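PDB 6HND: aromatic-amino-acid:2-oxoglutarate transaminase from Candida albicans, which probably transfers amino groups between aromatic amino acids, possibly also 2-aminoadipate, and 2-oxo acids, using pyridoxal 5'-phosphate as cofactor. Local coordinates for residues D217-T222 with L260-K265; G255-L260 with H319-Y324; V186-F191 with I210-D215; A203-V208 with M475-E480. One frame throughout, in Å; residues are numbered along the deposited sequence.

Contact 1: residues D217-T222 with L260-K265; sequences DGIDLT and LEFRKK
With CG turned opposite its backbone N (chi1 -170°), the Phe262 side chain leaves the first turn of helix 260-272 and reaches the chain at Asp217, Ile219 and Leu221; the Asp217 side chain, with CG opposite the carbonyl carbon, slides past it in the opposite direction. The CB of Asp217 sits over one face of the ring, 3.6 Å from the Phe262 centroid in a CH-pi contact 24° off the ring normal. The carboxylate plane is turned 29° from that of the ring, and its OD1 accepts the backbone N of Ser259, the N-cap residue of the same helix. At the far end of the ring, CZ of Phe262 lies 3.2 Å from the backbone O of Ile219, while CG2 of Ile219 is in plane at the edge. Leu221 adds its CB, 3.7 Å from CE2 of Phe262, and crosses Lys265 nearly at right angles, Leu221 CD2 to Lys265 CD measuring 3.5 Å. Between the two segments the ring is held by packing alone. Through it the first turn of helix 260-272 rests on the loop that follows strand 204-208 and on the start of helix 221-229, with Ile219 also touching Gln258.

Contact 2: residues G255-L260 with H319-Y324; sequences GFTQSL and HLTPSY
Two connections of the large, mixed-sheet domain of this pyridoxal-phosphate-dependent aminotransferase meet here: the loop from strand 243-246 into helix 260-272, and the one from helix 312-319 toward strand 333-338. Their touching parts run 73° apart. Gln258 and Tyr324 make the polar link, the hydroxyl OH of Tyr324 donating to OE1 of Gln258 over 2.5 Å. The C=O...donor angle is 147° and the hydroxyl is tilted 22° from the carbonyl plane. Beyond CG the glutamine chain is extended, which carries OE1 to the edge of the tyrosine ring, in its plane, with amide and ring standing almost perpendicular. Next to this pair Thr321 points its CG2, which is opposite the backbone N, at the main chain, 3.4 Å from the backbone O of Gln258. That same O accepts NE of Arg263. OG1 of Thr321 lies 3.9 Å from CG2 of Thr257, whose own OG1 is taken up by the backbone N of Gly250. At the outer end CD1 of Leu260 packs on the Pro322 ring, 3.8 Å from CG. Both ends of the buried Gln258 amide have partners, since NE2 makes a weak hydrogen bond to OG1 of Thr246; the two bonds are consistent with the modelled orientation of the amide and would help to set the direction of the tyrosine hydroxyl.

Contact 3: residues V186-F191 with I210-D215; sequences VEEFTF and INFDND. With K (potassium ion), chain G; PLP (pyridoxal-5'-phosphate), chain E.
The carboxylate of Glu188 is gripped at both oxygens. Its OE2 accepts the backbone N of Ile210 at 2.7 Å with a nearly straight N-H...O angle of 173°, although the donor approaches from above the carboxylate plane; OE1 forms a salt bridge with Arg485 and a hydrogen bond with Ser482. CG of Glu188 stands between the backbone N and the carbonyl carbon (chi1 67°), and the extended chain beyond it carries OE2 to the N of Ile210. Beside this bond CD1 of Ile210 comes within 3.7 Å of the backbone O of Phe189 and lies at the edge of the Phe189 ring. The rings of Phe189 and Phe212 meet obliquely with planes at 82°, CE2 of Phe189 being 3.6 Å from CZ of Phe212, and Phe488 adjoins both. The contact joins the chain just past the ends of two neighbouring parallel strands, 183-187 and 204-208, in the large sheet of the aminotransferase fold. Past the first of them, Phe191 lays a ring face on the cofactor, with CE2 3.3 Å from C6 of pyridoxal phosphate. In the other segment Asn211 OD1 accepts Asp213 N in an Asx turn. Farther along, a potassium ion is bound by OD2 of Asp213 at 2.8 Å and, more closely, by OD1 of Asp215 at 2.4 Å, with OD2 of Asp215 more distant, at 3.2 Å.

Contact 4: residues A203-V208 with M475-E480; sequences AKAVPV and MTVDLE
Ahead of Ala205 and Pro207, which carry the contact with Val477, comes Lys204, whose NZ remains 5.5 Å from Asp478 OD2, too far for a salt bridge. Strand 204-208 turns the side chains of the alternate residues Ala205 and Pro207 toward segment 475-480. The methyl CB of Ala205 meets CG1 of Val477 at 3.5 Å, methyl against methyl. That branch of the valine lies opposite its own backbone N (chi1 175°), a setting that swings it toward the strand, and it also comes to 3.7 Å from the backbone O of Ala205. Val206, next along, has CB directed away from the valine, and its side chain packs on Val183 and Leu185 of the adjacent strand 183-187 and on Tyr235. At Pro207 the strand faces the contact again: CB of the proline ring approaches CB of Val477 at 4.0 Å, the two side chains set at a slant to each other, and CG of Pro207 grazes CB of Asp478 at 4.5 Å. Phe481 touches the same proline. Val208 turns back to the far side, where it packs on Leu185. Across the contact the interaction is apolar. Asp478 is the N-cap of helix 479-482, its OD1 accepting from the backbone N of Phe481. Val477 also touches Val186, so it straddles two neighbouring strands. The arrangement is that of the outermost strand, within this chain, of the large mixed aminotransferase sheet, one face of which is covered here by a late loop and the short helix it leads into.

Overall arrangement
From the N terminus, strand 183-187 and its exit loop come first, and contact 3 closes a short loop onto residues 210-215, just past the neighbouring strand. Contact 4 starts within that loop, at 203-208, and ends far along the chain at 475-480, so contacts 3 and 4 cross while contacts 1 and 2 nest inside contact 4. Contact 1 opens at 217-222, after contact 3 has closed, and ends at 260-265; contact 2, from 255-260 to 319-324, crosses it and shares Leu260. Phe256 packs against segment 210-215, linking contacts 2 and 3. Together the four tie one edge of the large sheet to helix 260-272, neighbouring loops and the late segment 475-480.

Contact 1: residues D217-T222 with L260-K265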
# COMPACT_ATOMS: atom_id res chain seq x y z
N ASP B 217 -28.46 -18.21 -9.09
CA ASP B 217 -27.51 -17.99 -7.97
C ASP B 217 -26.27 -17.25 -8.48
O ASP B 217 -25.40 -16.92 -7.67
CB ASP B 217 -27.14 -19.32 -7.33
CG ASP B 217 -28.31 -19.97 -6.61
OD1 ASP B 217 -28.62 -19.54 -5.47
OD2 ASP B 217 -28.91 -20.90 -7.20
N GLY B 218 -26.17 -17.03 -9.79
CA GLY B 218 -24.93 -16.57 -10.44
C GLY B 218 -24.32 -17.66 -11.29
O GLY B 218 -24.90 -18.01 -12.30
N ILE B 219 -23.15 -18.16 -10.92
CA ILE B 219 -22.53 -19.36 -11.56
C ILE B 219 -23.64 -20.34 -11.99
O ILE B 219 -24.52 -20.65 -11.16
CB ILE B 219 -21.54 -20.02 -10.59
CG1 ILE B 219 -20.27 -19.18 -10.46
CG2 ILE B 219 -21.24 -21.44 -11.05
CD1 ILE B 219 -19.38 -19.56 -9.28
N ASP B 220 -23.52 -20.88 -13.21
CA ASP B 220 -24.39 -21.98 -13.70
C ASP B 220 -23.85 -23.31 -13.15
O ASP B 220 -22.84 -23.83 -13.68
CB ASP B 220 -24.43 -21.96 -15.22
CG ASP B 220 -25.39 -22.98 -15.82
OD1 ASP B 220 -25.36 -24.15 -15.39
OD2 ASP B 220 -26.16 -22.59 -16.72
N LEU B 221 -24.50 -23.87 -12.13
CA LEU B 221 -23.95 -25.05 -11.42
C LEU B 221 -23.79 -26.23 -12.40
O LEU B 221 -22.74 -26.89 -12.37
CB LEU B 221 -24.83 -25.42 -10.22
CG LEU B 221 -24.24 -26.54 -9.35
CD1 LEU B 221 -22.95 -26.12 -8.70
CD2 LEU B 221 -25.22 -27.01 -8.30
N THR B 222 -24.77 -26.49 -13.25
CA THR B 222 -24.74 -27.63 -14.20
C THR B 222 -23.47 -27.52 -15.07
O THR B 222 -22.76 -28.53 -15.20
CB THR B 222 -26.04 -27.71 -15.00
OG1 THR B 222 -27.08 -28.08 -14.10
CG2 THR B 222 -26.00 -28.72 -16.12
N LEU B 260 -27.45 -20.28 0.37
CA LEU B 260 -26.69 -21.16 1.29
C LEU B 260 -26.53 -22.54 0.64
O LEU B 260 -25.40 -23.04 0.62
CB LEU B 260 -27.40 -21.24 2.64
CG LEU B 260 -26.79 -22.20 3.66
CD1 LEU B 260 -25.29 -21.93 3.88
CD2 LEU B 260 -27.58 -22.14 4.97
N GLU B 261 -27.58 -23.11 0.05
CA GLU B 261 -27.51 -24.50 -0.45
C GLU B 261 -26.59 -24.56 -1.69
O GLU B 261 -25.84 -25.55 -1.83
CB GLU B 261 -28.93 -25.08 -0.57
CG GLU B 261 -29.62 -24.90 -1.91
CD GLU B 261 -30.93 -25.67 -2.01
OE1 GLU B 261 -31.23 -26.20 -3.10
OE2 GLU B 261 -31.66 -25.73 -0.97
N PHE B 262 -26.59 -23.52 -2.52
CA PHE B 262 -25.65 -23.37 -3.67
C PHE B 262 -24.20 -23.33 -3.17
O PHE B 262 -23.34 -24.04 -3.71
CB PHE B 262 -26.04 -22.14 -4.50
CG PHE B 262 -25.31 -22.03 -5.80
CD1 PHE B 262 -24.00 -21.57 -5.85
CD2 PHE B 262 -25.93 -22.40 -6.99
CE1 PHE B 262 -23.33 -21.46 -7.07
CE2 PHE B 262 -25.26 -22.30 -8.19
CZ PHE B 262 -23.96 -21.85 -8.23
N ARG B 263 -23.92 -22.56 -2.12
CA ARG B 263 -22.56 -22.46 -1.53
C ARG B 263 -22.11 -23.83 -0.99
O ARG B 263 -20.91 -24.13 -1.12
CB ARG B 263 -22.51 -21.41 -0.42
CG ARG B 263 -22.70 -19.99 -0.92
CD ARG B 263 -23.18 -19.07 0.20
NE ARG B 263 -23.73 -17.88 -0.39
CZ ARG B 263 -23.11 -16.71 -0.46
NH1 ARG B 263 -21.94 -16.52 0.12
NH2 ARG B 263 -23.72 -15.70 -1.06
N LYS B 264 -23.01 -24.63 -0.41
CA LYS B 264 -22.62 -25.96 0.13
C LYS B 264 -22.15 -26.81 -1.04
O LYS B 264 -21.17 -27.52 -0.85
CB LYS B 264 -23.75 -26.62 0.91
CG LYS B 264 -24.11 -25.88 2.19
CD LYS B 264 -24.90 -26.70 3.20
CE LYS B 264 -25.70 -25.82 4.14
NZ LYS B 264 -26.12 -26.58 5.34
N LYS B 265 -22.81 -26.73 -2.19
CA LYS B 265 -22.45 -27.56 -3.37
C LYS B 265 -21.10 -27.10 -3.94
O LYS B 265 -20.34 -27.95 -4.33
CB LYS B 265 -23.56 -27.52 -4.42
CG LYS B 265 -24.91 -28.06 -3.95
CD LYS B 265 -25.77 -28.46 -5.11
CE LYS B 265 -27.16 -27.87 -5.06
NZ LYS B 265 -27.96 -28.48 -3.98

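Contact 2: residues G255-L260 with H319-Y324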
# COMPACT_ATOMS: atom_id res chain seq x y z
N GLY B 255 -24.98 -8.83 -10.15
CA GLY B 255 -25.83 -8.58 -8.97
C GLY B 255 -26.37 -9.85 -8.33
O GLY B 255 -27.06 -9.71 -7.32
N PHE B 256 -26.06 -11.05 -8.84
CA PHE B 256 -26.58 -12.34 -8.30
C PHE B 256 -25.96 -12.65 -6.93
O PHE B 256 -24.87 -12.15 -6.59
CB PHE B 256 -26.34 -13.50 -9.27
CG PHE B 256 -27.13 -13.44 -10.56
CD1 PHE B 256 -28.51 -13.36 -10.53
CD2 PHE B 256 -26.50 -13.50 -11.79
CE1 PHE B 256 -29.24 -13.30 -11.71
CE2 PHE B 256 -27.24 -13.45 -12.96
CZ PHE B 256 -28.61 -13.35 -12.92
N THR B 257 -26.69 -13.42 -6.14
CA THR B 257 -26.31 -13.85 -4.78
C THR B 257 -26.54 -15.36 -4.65
O THR B 257 -27.68 -15.81 -4.90
CB THR B 257 -27.08 -13.11 -3.70
OG1 THR B 257 -26.75 -11.74 -3.82
CG2 THR B 257 -26.75 -13.59 -2.30
N GLN B 258 -25.48 -16.09 -4.31
CA GLN B 258 -25.52 -17.56 -4.15
C GLN B 258 -26.29 -17.86 -2.86
O GLN B 258 -25.94 -17.25 -1.83
CB GLN B 258 -24.12 -18.17 -4.11
CG GLN B 258 -23.38 -18.09 -5.44
CD GLN B 258 -21.93 -18.49 -5.28
OE1 GLN B 258 -21.52 -19.07 -4.27
NE2 GLN B 258 -21.14 -18.20 -6.29
N SER B 259 -27.29 -18.73 -2.94
CA SER B 259 -28.03 -19.30 -1.78
C SER B 259 -27.06 -20.07 -0.88
O SER B 259 -25.98 -20.51 -1.37
CB SER B 259 -29.14 -20.21 -2.25
OG SER B 259 -28.60 -21.44 -2.73
N LEU B 260 -27.45 -20.28 0.37
CA LEU B 260 -26.69 -21.16 1.29
C LEU B 260 -26.53 -22.54 0.64
O LEU B 260 -25.40 -23.04 0.62
CB LEU B 260 -27.40 -21.24 2.64
CG LEU B 260 -26.79 -22.20 3.66
CD1 LEU B 260 -25.29 -21.93 3.88
CD2 LEU B 260 -27.58 -22.14 4.97
N HIS B 319 -31.33 -12.24 7.02
CA HIS B 319 -31.03 -11.40 5.83
C HIS B 319 -29.65 -11.76 5.26
O HIS B 319 -29.56 -12.08 4.06
CB HIS B 319 -31.20 -9.93 6.18
CG HIS B 319 -32.64 -9.61 6.42
ND1 HIS B 319 -33.45 -9.06 5.45
CD2 HIS B 319 -33.42 -9.83 7.50
CE1 HIS B 319 -34.67 -8.92 5.93
NE2 HIS B 319 -34.68 -9.39 7.20
N LEU B 320 -28.63 -11.73 6.11
CA LEU B 320 -27.21 -11.99 5.74
C LEU B 320 -27.08 -13.40 5.17
O LEU B 320 -27.48 -14.32 5.82
CB LEU B 320 -26.35 -11.79 6.99
CG LEU B 320 -24.92 -11.34 6.73
CD1 LEU B 320 -24.91 -10.02 5.96
CD2 LEU B 320 -24.15 -11.22 8.04
N THR B 321 -26.57 -13.57 3.96
CA THR B 321 -26.29 -14.91 3.43
C THR B 321 -24.93 -15.36 3.96
O THR B 321 -24.00 -14.57 3.91
CB THR B 321 -26.32 -14.96 1.90
OG1 THR B 321 -27.52 -14.29 1.48
CG2 THR B 321 -26.22 -16.39 1.42
N PRO B 322 -24.80 -16.59 4.51
CA PRO B 322 -23.53 -17.09 5.03
C PRO B 322 -22.35 -17.01 4.05
O PRO B 322 -22.55 -17.23 2.87
CB PRO B 322 -23.81 -18.56 5.33
CG PRO B 322 -25.27 -18.56 5.72
CD PRO B 322 -25.88 -17.56 4.76
N SER B 323 -21.17 -16.69 4.61
CA SER B 323 -19.84 -16.73 3.96
C SER B 323 -19.42 -18.19 3.78
O SER B 323 -19.78 -19.03 4.62
CB SER B 323 -18.81 -15.95 4.79
OG SER B 323 -17.46 -16.22 4.39
N TYR B 324 -18.64 -18.45 2.73
CA TYR B 324 -17.85 -19.69 2.56
C TYR B 324 -17.02 -20.01 3.81
O TYR B 324 -16.71 -21.20 4.01
CB TYR B 324 -17.02 -19.62 1.27
CG TYR B 324 -17.82 -19.94 0.03
CD1 TYR B 324 -18.03 -21.26 -0.36
CD2 TYR B 324 -18.43 -18.94 -0.72
CE1 TYR B 324 -18.75 -21.58 -1.50
CE2 TYR B 324 -19.16 -19.25 -1.86
CZ TYR B 324 -19.33 -20.57 -2.25
OH TYR B 324 -20.07 -20.90 -3.34

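Contact 3: residues V186-F191 with I210-D215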
# COMPACT_ATOMS: atom_id res chain seq x y z
N VAL B 186 -12.59 -18.34 -12.84
CA VAL B 186 -13.14 -16.98 -12.62
C VAL B 186 -14.53 -16.91 -13.26
O VAL B 186 -14.70 -17.39 -14.40
CB VAL B 186 -12.17 -15.93 -13.17
CG1 VAL B 186 -12.72 -14.53 -13.03
CG2 VAL B 186 -10.80 -16.02 -12.51
N GLU B 187 -15.49 -16.33 -12.54
CA GLU B 187 -16.83 -15.97 -13.10
C GLU B 187 -16.62 -15.23 -14.42
O GLU B 187 -15.85 -14.29 -14.44
CB GLU B 187 -17.64 -15.18 -12.06
CG GLU B 187 -18.00 -16.02 -10.85
CD GLU B 187 -18.37 -15.29 -9.58
OE1 GLU B 187 -17.88 -14.16 -9.40
OE2 GLU B 187 -19.06 -15.90 -8.72
N GLU B 188 -17.32 -15.66 -15.48
CA GLU B 188 -17.10 -15.23 -16.88
C GLU B 188 -17.28 -13.72 -17.00
O GLU B 188 -16.61 -13.16 -17.86
CB GLU B 188 -18.01 -15.95 -17.86
CG GLU B 188 -19.50 -15.62 -17.74
CD GLU B 188 -20.33 -16.29 -18.83
OE1 GLU B 188 -19.80 -16.46 -19.96
OE2 GLU B 188 -21.53 -16.66 -18.54
N PHE B 189 -18.18 -13.12 -16.21
CA PHE B 189 -18.22 -11.65 -15.97
C PHE B 189 -17.75 -11.43 -14.54
O PHE B 189 -18.29 -12.13 -13.62
CB PHE B 189 -19.61 -11.04 -16.20
CG PHE B 189 -20.14 -11.34 -17.58
CD1 PHE B 189 -19.78 -10.56 -18.66
CD2 PHE B 189 -20.96 -12.44 -17.79
CE1 PHE B 189 -20.22 -10.86 -19.93
CE2 PHE B 189 -21.39 -12.75 -19.07
CZ PHE B 189 -21.01 -11.97 -20.14
N THR B 190 -16.77 -10.55 -14.36
CA THR B 190 -16.05 -10.43 -13.08
C THR B 190 -15.58 -8.99 -12.85
O THR B 190 -15.80 -8.09 -13.72
CB THR B 190 -14.91 -11.45 -13.04
OG1 THR B 190 -14.44 -11.61 -11.70
CG2 THR B 190 -13.74 -11.06 -13.91
N PHE B 191 -14.98 -8.78 -11.68
CA PHE B 191 -14.14 -7.62 -11.33
C PHE B 191 -12.82 -7.77 -12.09
O PHE B 191 -11.89 -8.42 -11.60
CB PHE B 191 -14.03 -7.55 -9.80
CG PHE B 191 -13.26 -6.35 -9.31
CD1 PHE B 191 -13.75 -5.08 -9.53
CD2 PHE B 191 -12.05 -6.51 -8.65
CE1 PHE B 191 -13.03 -3.98 -9.09
CE2 PHE B 191 -11.34 -5.41 -8.21
CZ PHE B 191 -11.84 -4.14 -8.43
N ILE B 210 -22.09 -17.91 -16.20
CA ILE B 210 -23.12 -17.38 -15.29
C ILE B 210 -24.47 -17.68 -15.91
O ILE B 210 -24.64 -17.48 -17.11
CB ILE B 210 -22.91 -15.88 -15.06
CG1 ILE B 210 -21.78 -15.66 -14.05
CG2 ILE B 210 -24.21 -15.22 -14.64
CD1 ILE B 210 -21.31 -14.24 -14.01
N ASN B 211 -25.39 -18.18 -15.09
CA ASN B 211 -26.81 -18.38 -15.48
C ASN B 211 -27.51 -17.02 -15.31
O ASN B 211 -27.41 -16.46 -14.21
CB ASN B 211 -27.37 -19.55 -14.67
CG ASN B 211 -28.88 -19.63 -14.69
OD1 ASN B 211 -29.50 -19.24 -15.68
ND2 ASN B 211 -29.48 -20.12 -13.62
N PHE B 212 -28.22 -16.53 -16.33
CA PHE B 212 -28.88 -15.20 -16.37
C PHE B 212 -30.40 -15.27 -16.16
O PHE B 212 -31.04 -14.22 -16.27
CB PHE B 212 -28.52 -14.50 -17.68
CG PHE B 212 -27.16 -13.84 -17.63
CD1 PHE B 212 -26.01 -14.55 -17.99
CD2 PHE B 212 -27.02 -12.54 -17.18
CE1 PHE B 212 -24.77 -13.94 -17.94
CE2 PHE B 212 -25.77 -11.95 -17.10
CZ PHE B 212 -24.65 -12.65 -17.48
N ASP B 213 -30.95 -16.43 -15.77
CA ASP B 213 -32.36 -16.54 -15.28
C ASP B 213 -32.59 -15.61 -14.07
O ASP B 213 -31.64 -15.35 -13.28
CB ASP B 213 -32.70 -17.97 -14.85
CG ASP B 213 -32.71 -19.02 -15.95
OD1 ASP B 213 -32.64 -18.64 -17.15
OD2 ASP B 213 -32.78 -20.24 -15.58
N ASN B 214 -33.83 -15.16 -13.87
CA ASN B 214 -34.17 -14.21 -12.77
C ASN B 214 -33.91 -14.83 -11.39
O ASN B 214 -33.68 -14.06 -10.46
CB ASN B 214 -35.60 -13.73 -12.87
CG ASN B 214 -35.78 -12.86 -14.09
OD1 ASN B 214 -36.41 -13.28 -15.06
ND2 ASN B 214 -35.18 -11.69 -14.08
N ASP B 215 -33.96 -16.16 -11.27
CA ASP B 215 -33.80 -16.91 -10.00
C ASP B 215 -32.37 -17.47 -9.91
O ASP B 215 -32.15 -18.38 -9.09
CB ASP B 215 -34.87 -18.02 -9.86
CG ASP B 215 -34.77 -19.17 -10.86
OD1 ASP B 215 -33.98 -19.08 -11.85
OD2 ASP B 215 -35.47 -20.18 -10.65
K K G . -33.76 -21.11 -13.16
N1 PLP E . -14.13 -6.44 -5.83
C2 PLP E . -15.35 -6.08 -6.18
C2A PLP E . -16.30 -7.16 -6.57
C3 PLP E . -15.74 -4.71 -6.15
O3 PLP E . -17.01 -4.37 -6.52
C4 PLP E . -14.79 -3.72 -5.76
C4A PLP E . -15.23 -2.31 -5.63
C5 PLP E . -13.51 -4.16 -5.37
C6 PLP E . -13.23 -5.50 -5.45
C5A PLP E . -12.39 -3.21 -5.03
O4P PLP E . -12.47 -2.60 -3.71
P PLP E . -11.26 -1.66 -3.19
O1P PLP E . -9.96 -2.26 -3.72
O2P PLP E . -11.47 -1.73 -1.68
O3P PLP E . -11.50 -0.30 -3.75

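Contact 4: residues A203-V208 with M475-E480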
# COMPACT_ATOMS: atom_id res chain seq x y z
N ALA B 203 -0.82 -17.22 -13.42
CA ALA B 203 -1.96 -18.17 -13.53
C ALA B 203 -2.79 -17.84 -14.78
O ALA B 203 -2.83 -16.65 -15.19
CB ALA B 203 -2.79 -18.11 -12.27
N LYS B 204 -3.41 -18.86 -15.37
CA LYS B 204 -4.41 -18.69 -16.46
C LYS B 204 -5.82 -18.61 -15.83
O LYS B 204 -6.16 -19.44 -14.96
CB LYS B 204 -4.31 -19.80 -17.52
CG LYS B 204 -4.77 -19.36 -18.92
CD LYS B 204 -5.66 -20.36 -19.69
CE LYS B 204 -6.88 -19.75 -20.37
NZ LYS B 204 -6.63 -19.39 -21.79
N ALA B 205 -6.61 -17.63 -16.26
CA ALA B 205 -8.04 -17.47 -15.90
C ALA B 205 -8.88 -18.31 -16.86
O ALA B 205 -8.80 -18.11 -18.09
CB ALA B 205 -8.42 -16.02 -15.98
N VAL B 206 -9.67 -19.23 -16.31
CA VAL B 206 -10.67 -20.03 -17.07
C VAL B 206 -12.05 -19.54 -16.64
O VAL B 206 -12.36 -19.50 -15.45
CB VAL B 206 -10.44 -21.53 -16.84
CG1 VAL B 206 -11.68 -22.36 -17.13
CG2 VAL B 206 -9.24 -21.99 -17.66
N PRO B 207 -12.87 -19.08 -17.61
CA PRO B 207 -14.18 -18.51 -17.32
C PRO B 207 -15.21 -19.58 -16.91
O PRO B 207 -15.23 -20.63 -17.49
CB PRO B 207 -14.55 -17.86 -18.67
CG PRO B 207 -13.90 -18.76 -19.69
CD PRO B 207 -12.58 -19.15 -19.05
N VAL B 208 -16.02 -19.27 -15.91
CA VAL B 208 -17.11 -20.13 -15.38
C VAL B 208 -18.43 -19.44 -15.76
O VAL B 208 -18.66 -18.30 -15.28
CB VAL B 208 -16.98 -20.33 -13.86
CG1 VAL B 208 -18.25 -20.86 -13.23
CG2 VAL B 208 -15.80 -21.23 -13.48
N MET B 475 -16.27 -6.65 -19.07
CA MET B 475 -16.01 -7.24 -17.73
C MET B 475 -15.87 -8.76 -17.82
O MET B 475 -16.20 -9.45 -16.85
CB MET B 475 -17.11 -6.84 -16.76
CG MET B 475 -16.99 -5.38 -16.36
SD MET B 475 -18.39 -4.86 -15.34
CE MET B 475 -19.73 -5.22 -16.49
N THR B 476 -15.29 -9.22 -18.93
CA THR B 476 -15.20 -10.64 -19.30
C THR B 476 -13.81 -11.16 -18.98
O THR B 476 -12.86 -10.37 -19.07
CB THR B 476 -15.52 -10.88 -20.78
OG1 THR B 476 -14.68 -10.04 -21.58
CG2 THR B 476 -16.98 -10.61 -21.08
N VAL B 477 -13.71 -12.44 -18.62
CA VAL B 477 -12.42 -13.18 -18.61
C VAL B 477 -11.99 -13.41 -20.06
O VAL B 477 -10.83 -13.13 -20.38
CB VAL B 477 -12.58 -14.49 -17.83
CG1 VAL B 477 -11.30 -15.33 -17.91
CG2 VAL B 477 -12.98 -14.19 -16.38
N ASP B 478 -12.93 -13.82 -20.91
CA ASP B 478 -12.70 -14.15 -22.34
C ASP B 478 -13.92 -13.69 -23.14
O ASP B 478 -15.03 -14.24 -22.94
CB ASP B 478 -12.43 -15.65 -22.53
CG ASP B 478 -11.90 -16.00 -23.91
OD1 ASP B 478 -12.67 -15.88 -24.90
OD2 ASP B 478 -10.73 -16.39 -23.99
N LEU B 479 -13.71 -12.75 -24.04
CA LEU B 479 -14.76 -12.07 -24.81
C LEU B 479 -15.45 -13.08 -25.74
O LEU B 479 -16.68 -13.11 -25.71
CB LEU B 479 -14.13 -10.92 -25.59
CG LEU B 479 -15.12 -9.98 -26.28
CD1 LEU B 479 -16.31 -9.69 -25.38
CD2 LEU B 479 -14.43 -8.69 -26.71
N GLU B 480 -14.70 -13.89 -26.50
CA GLU B 480 -15.29 -14.87 -27.45
C GLU B 480 -16.19 -15.82 -26.65
O GLU B 480 -17.34 -16.07 -27.05
CB GLU B 480 -14.20 -15.64 -28.21
CG GLU B 480 -14.00 -15.15 -29.64
CD GLU B 480 -15.24 -15.25 -30.52
OE1 GLU B 480 -15.56 -14.24 -31.17
OE2 GLU B 480 -15.91 -16.32 -30.51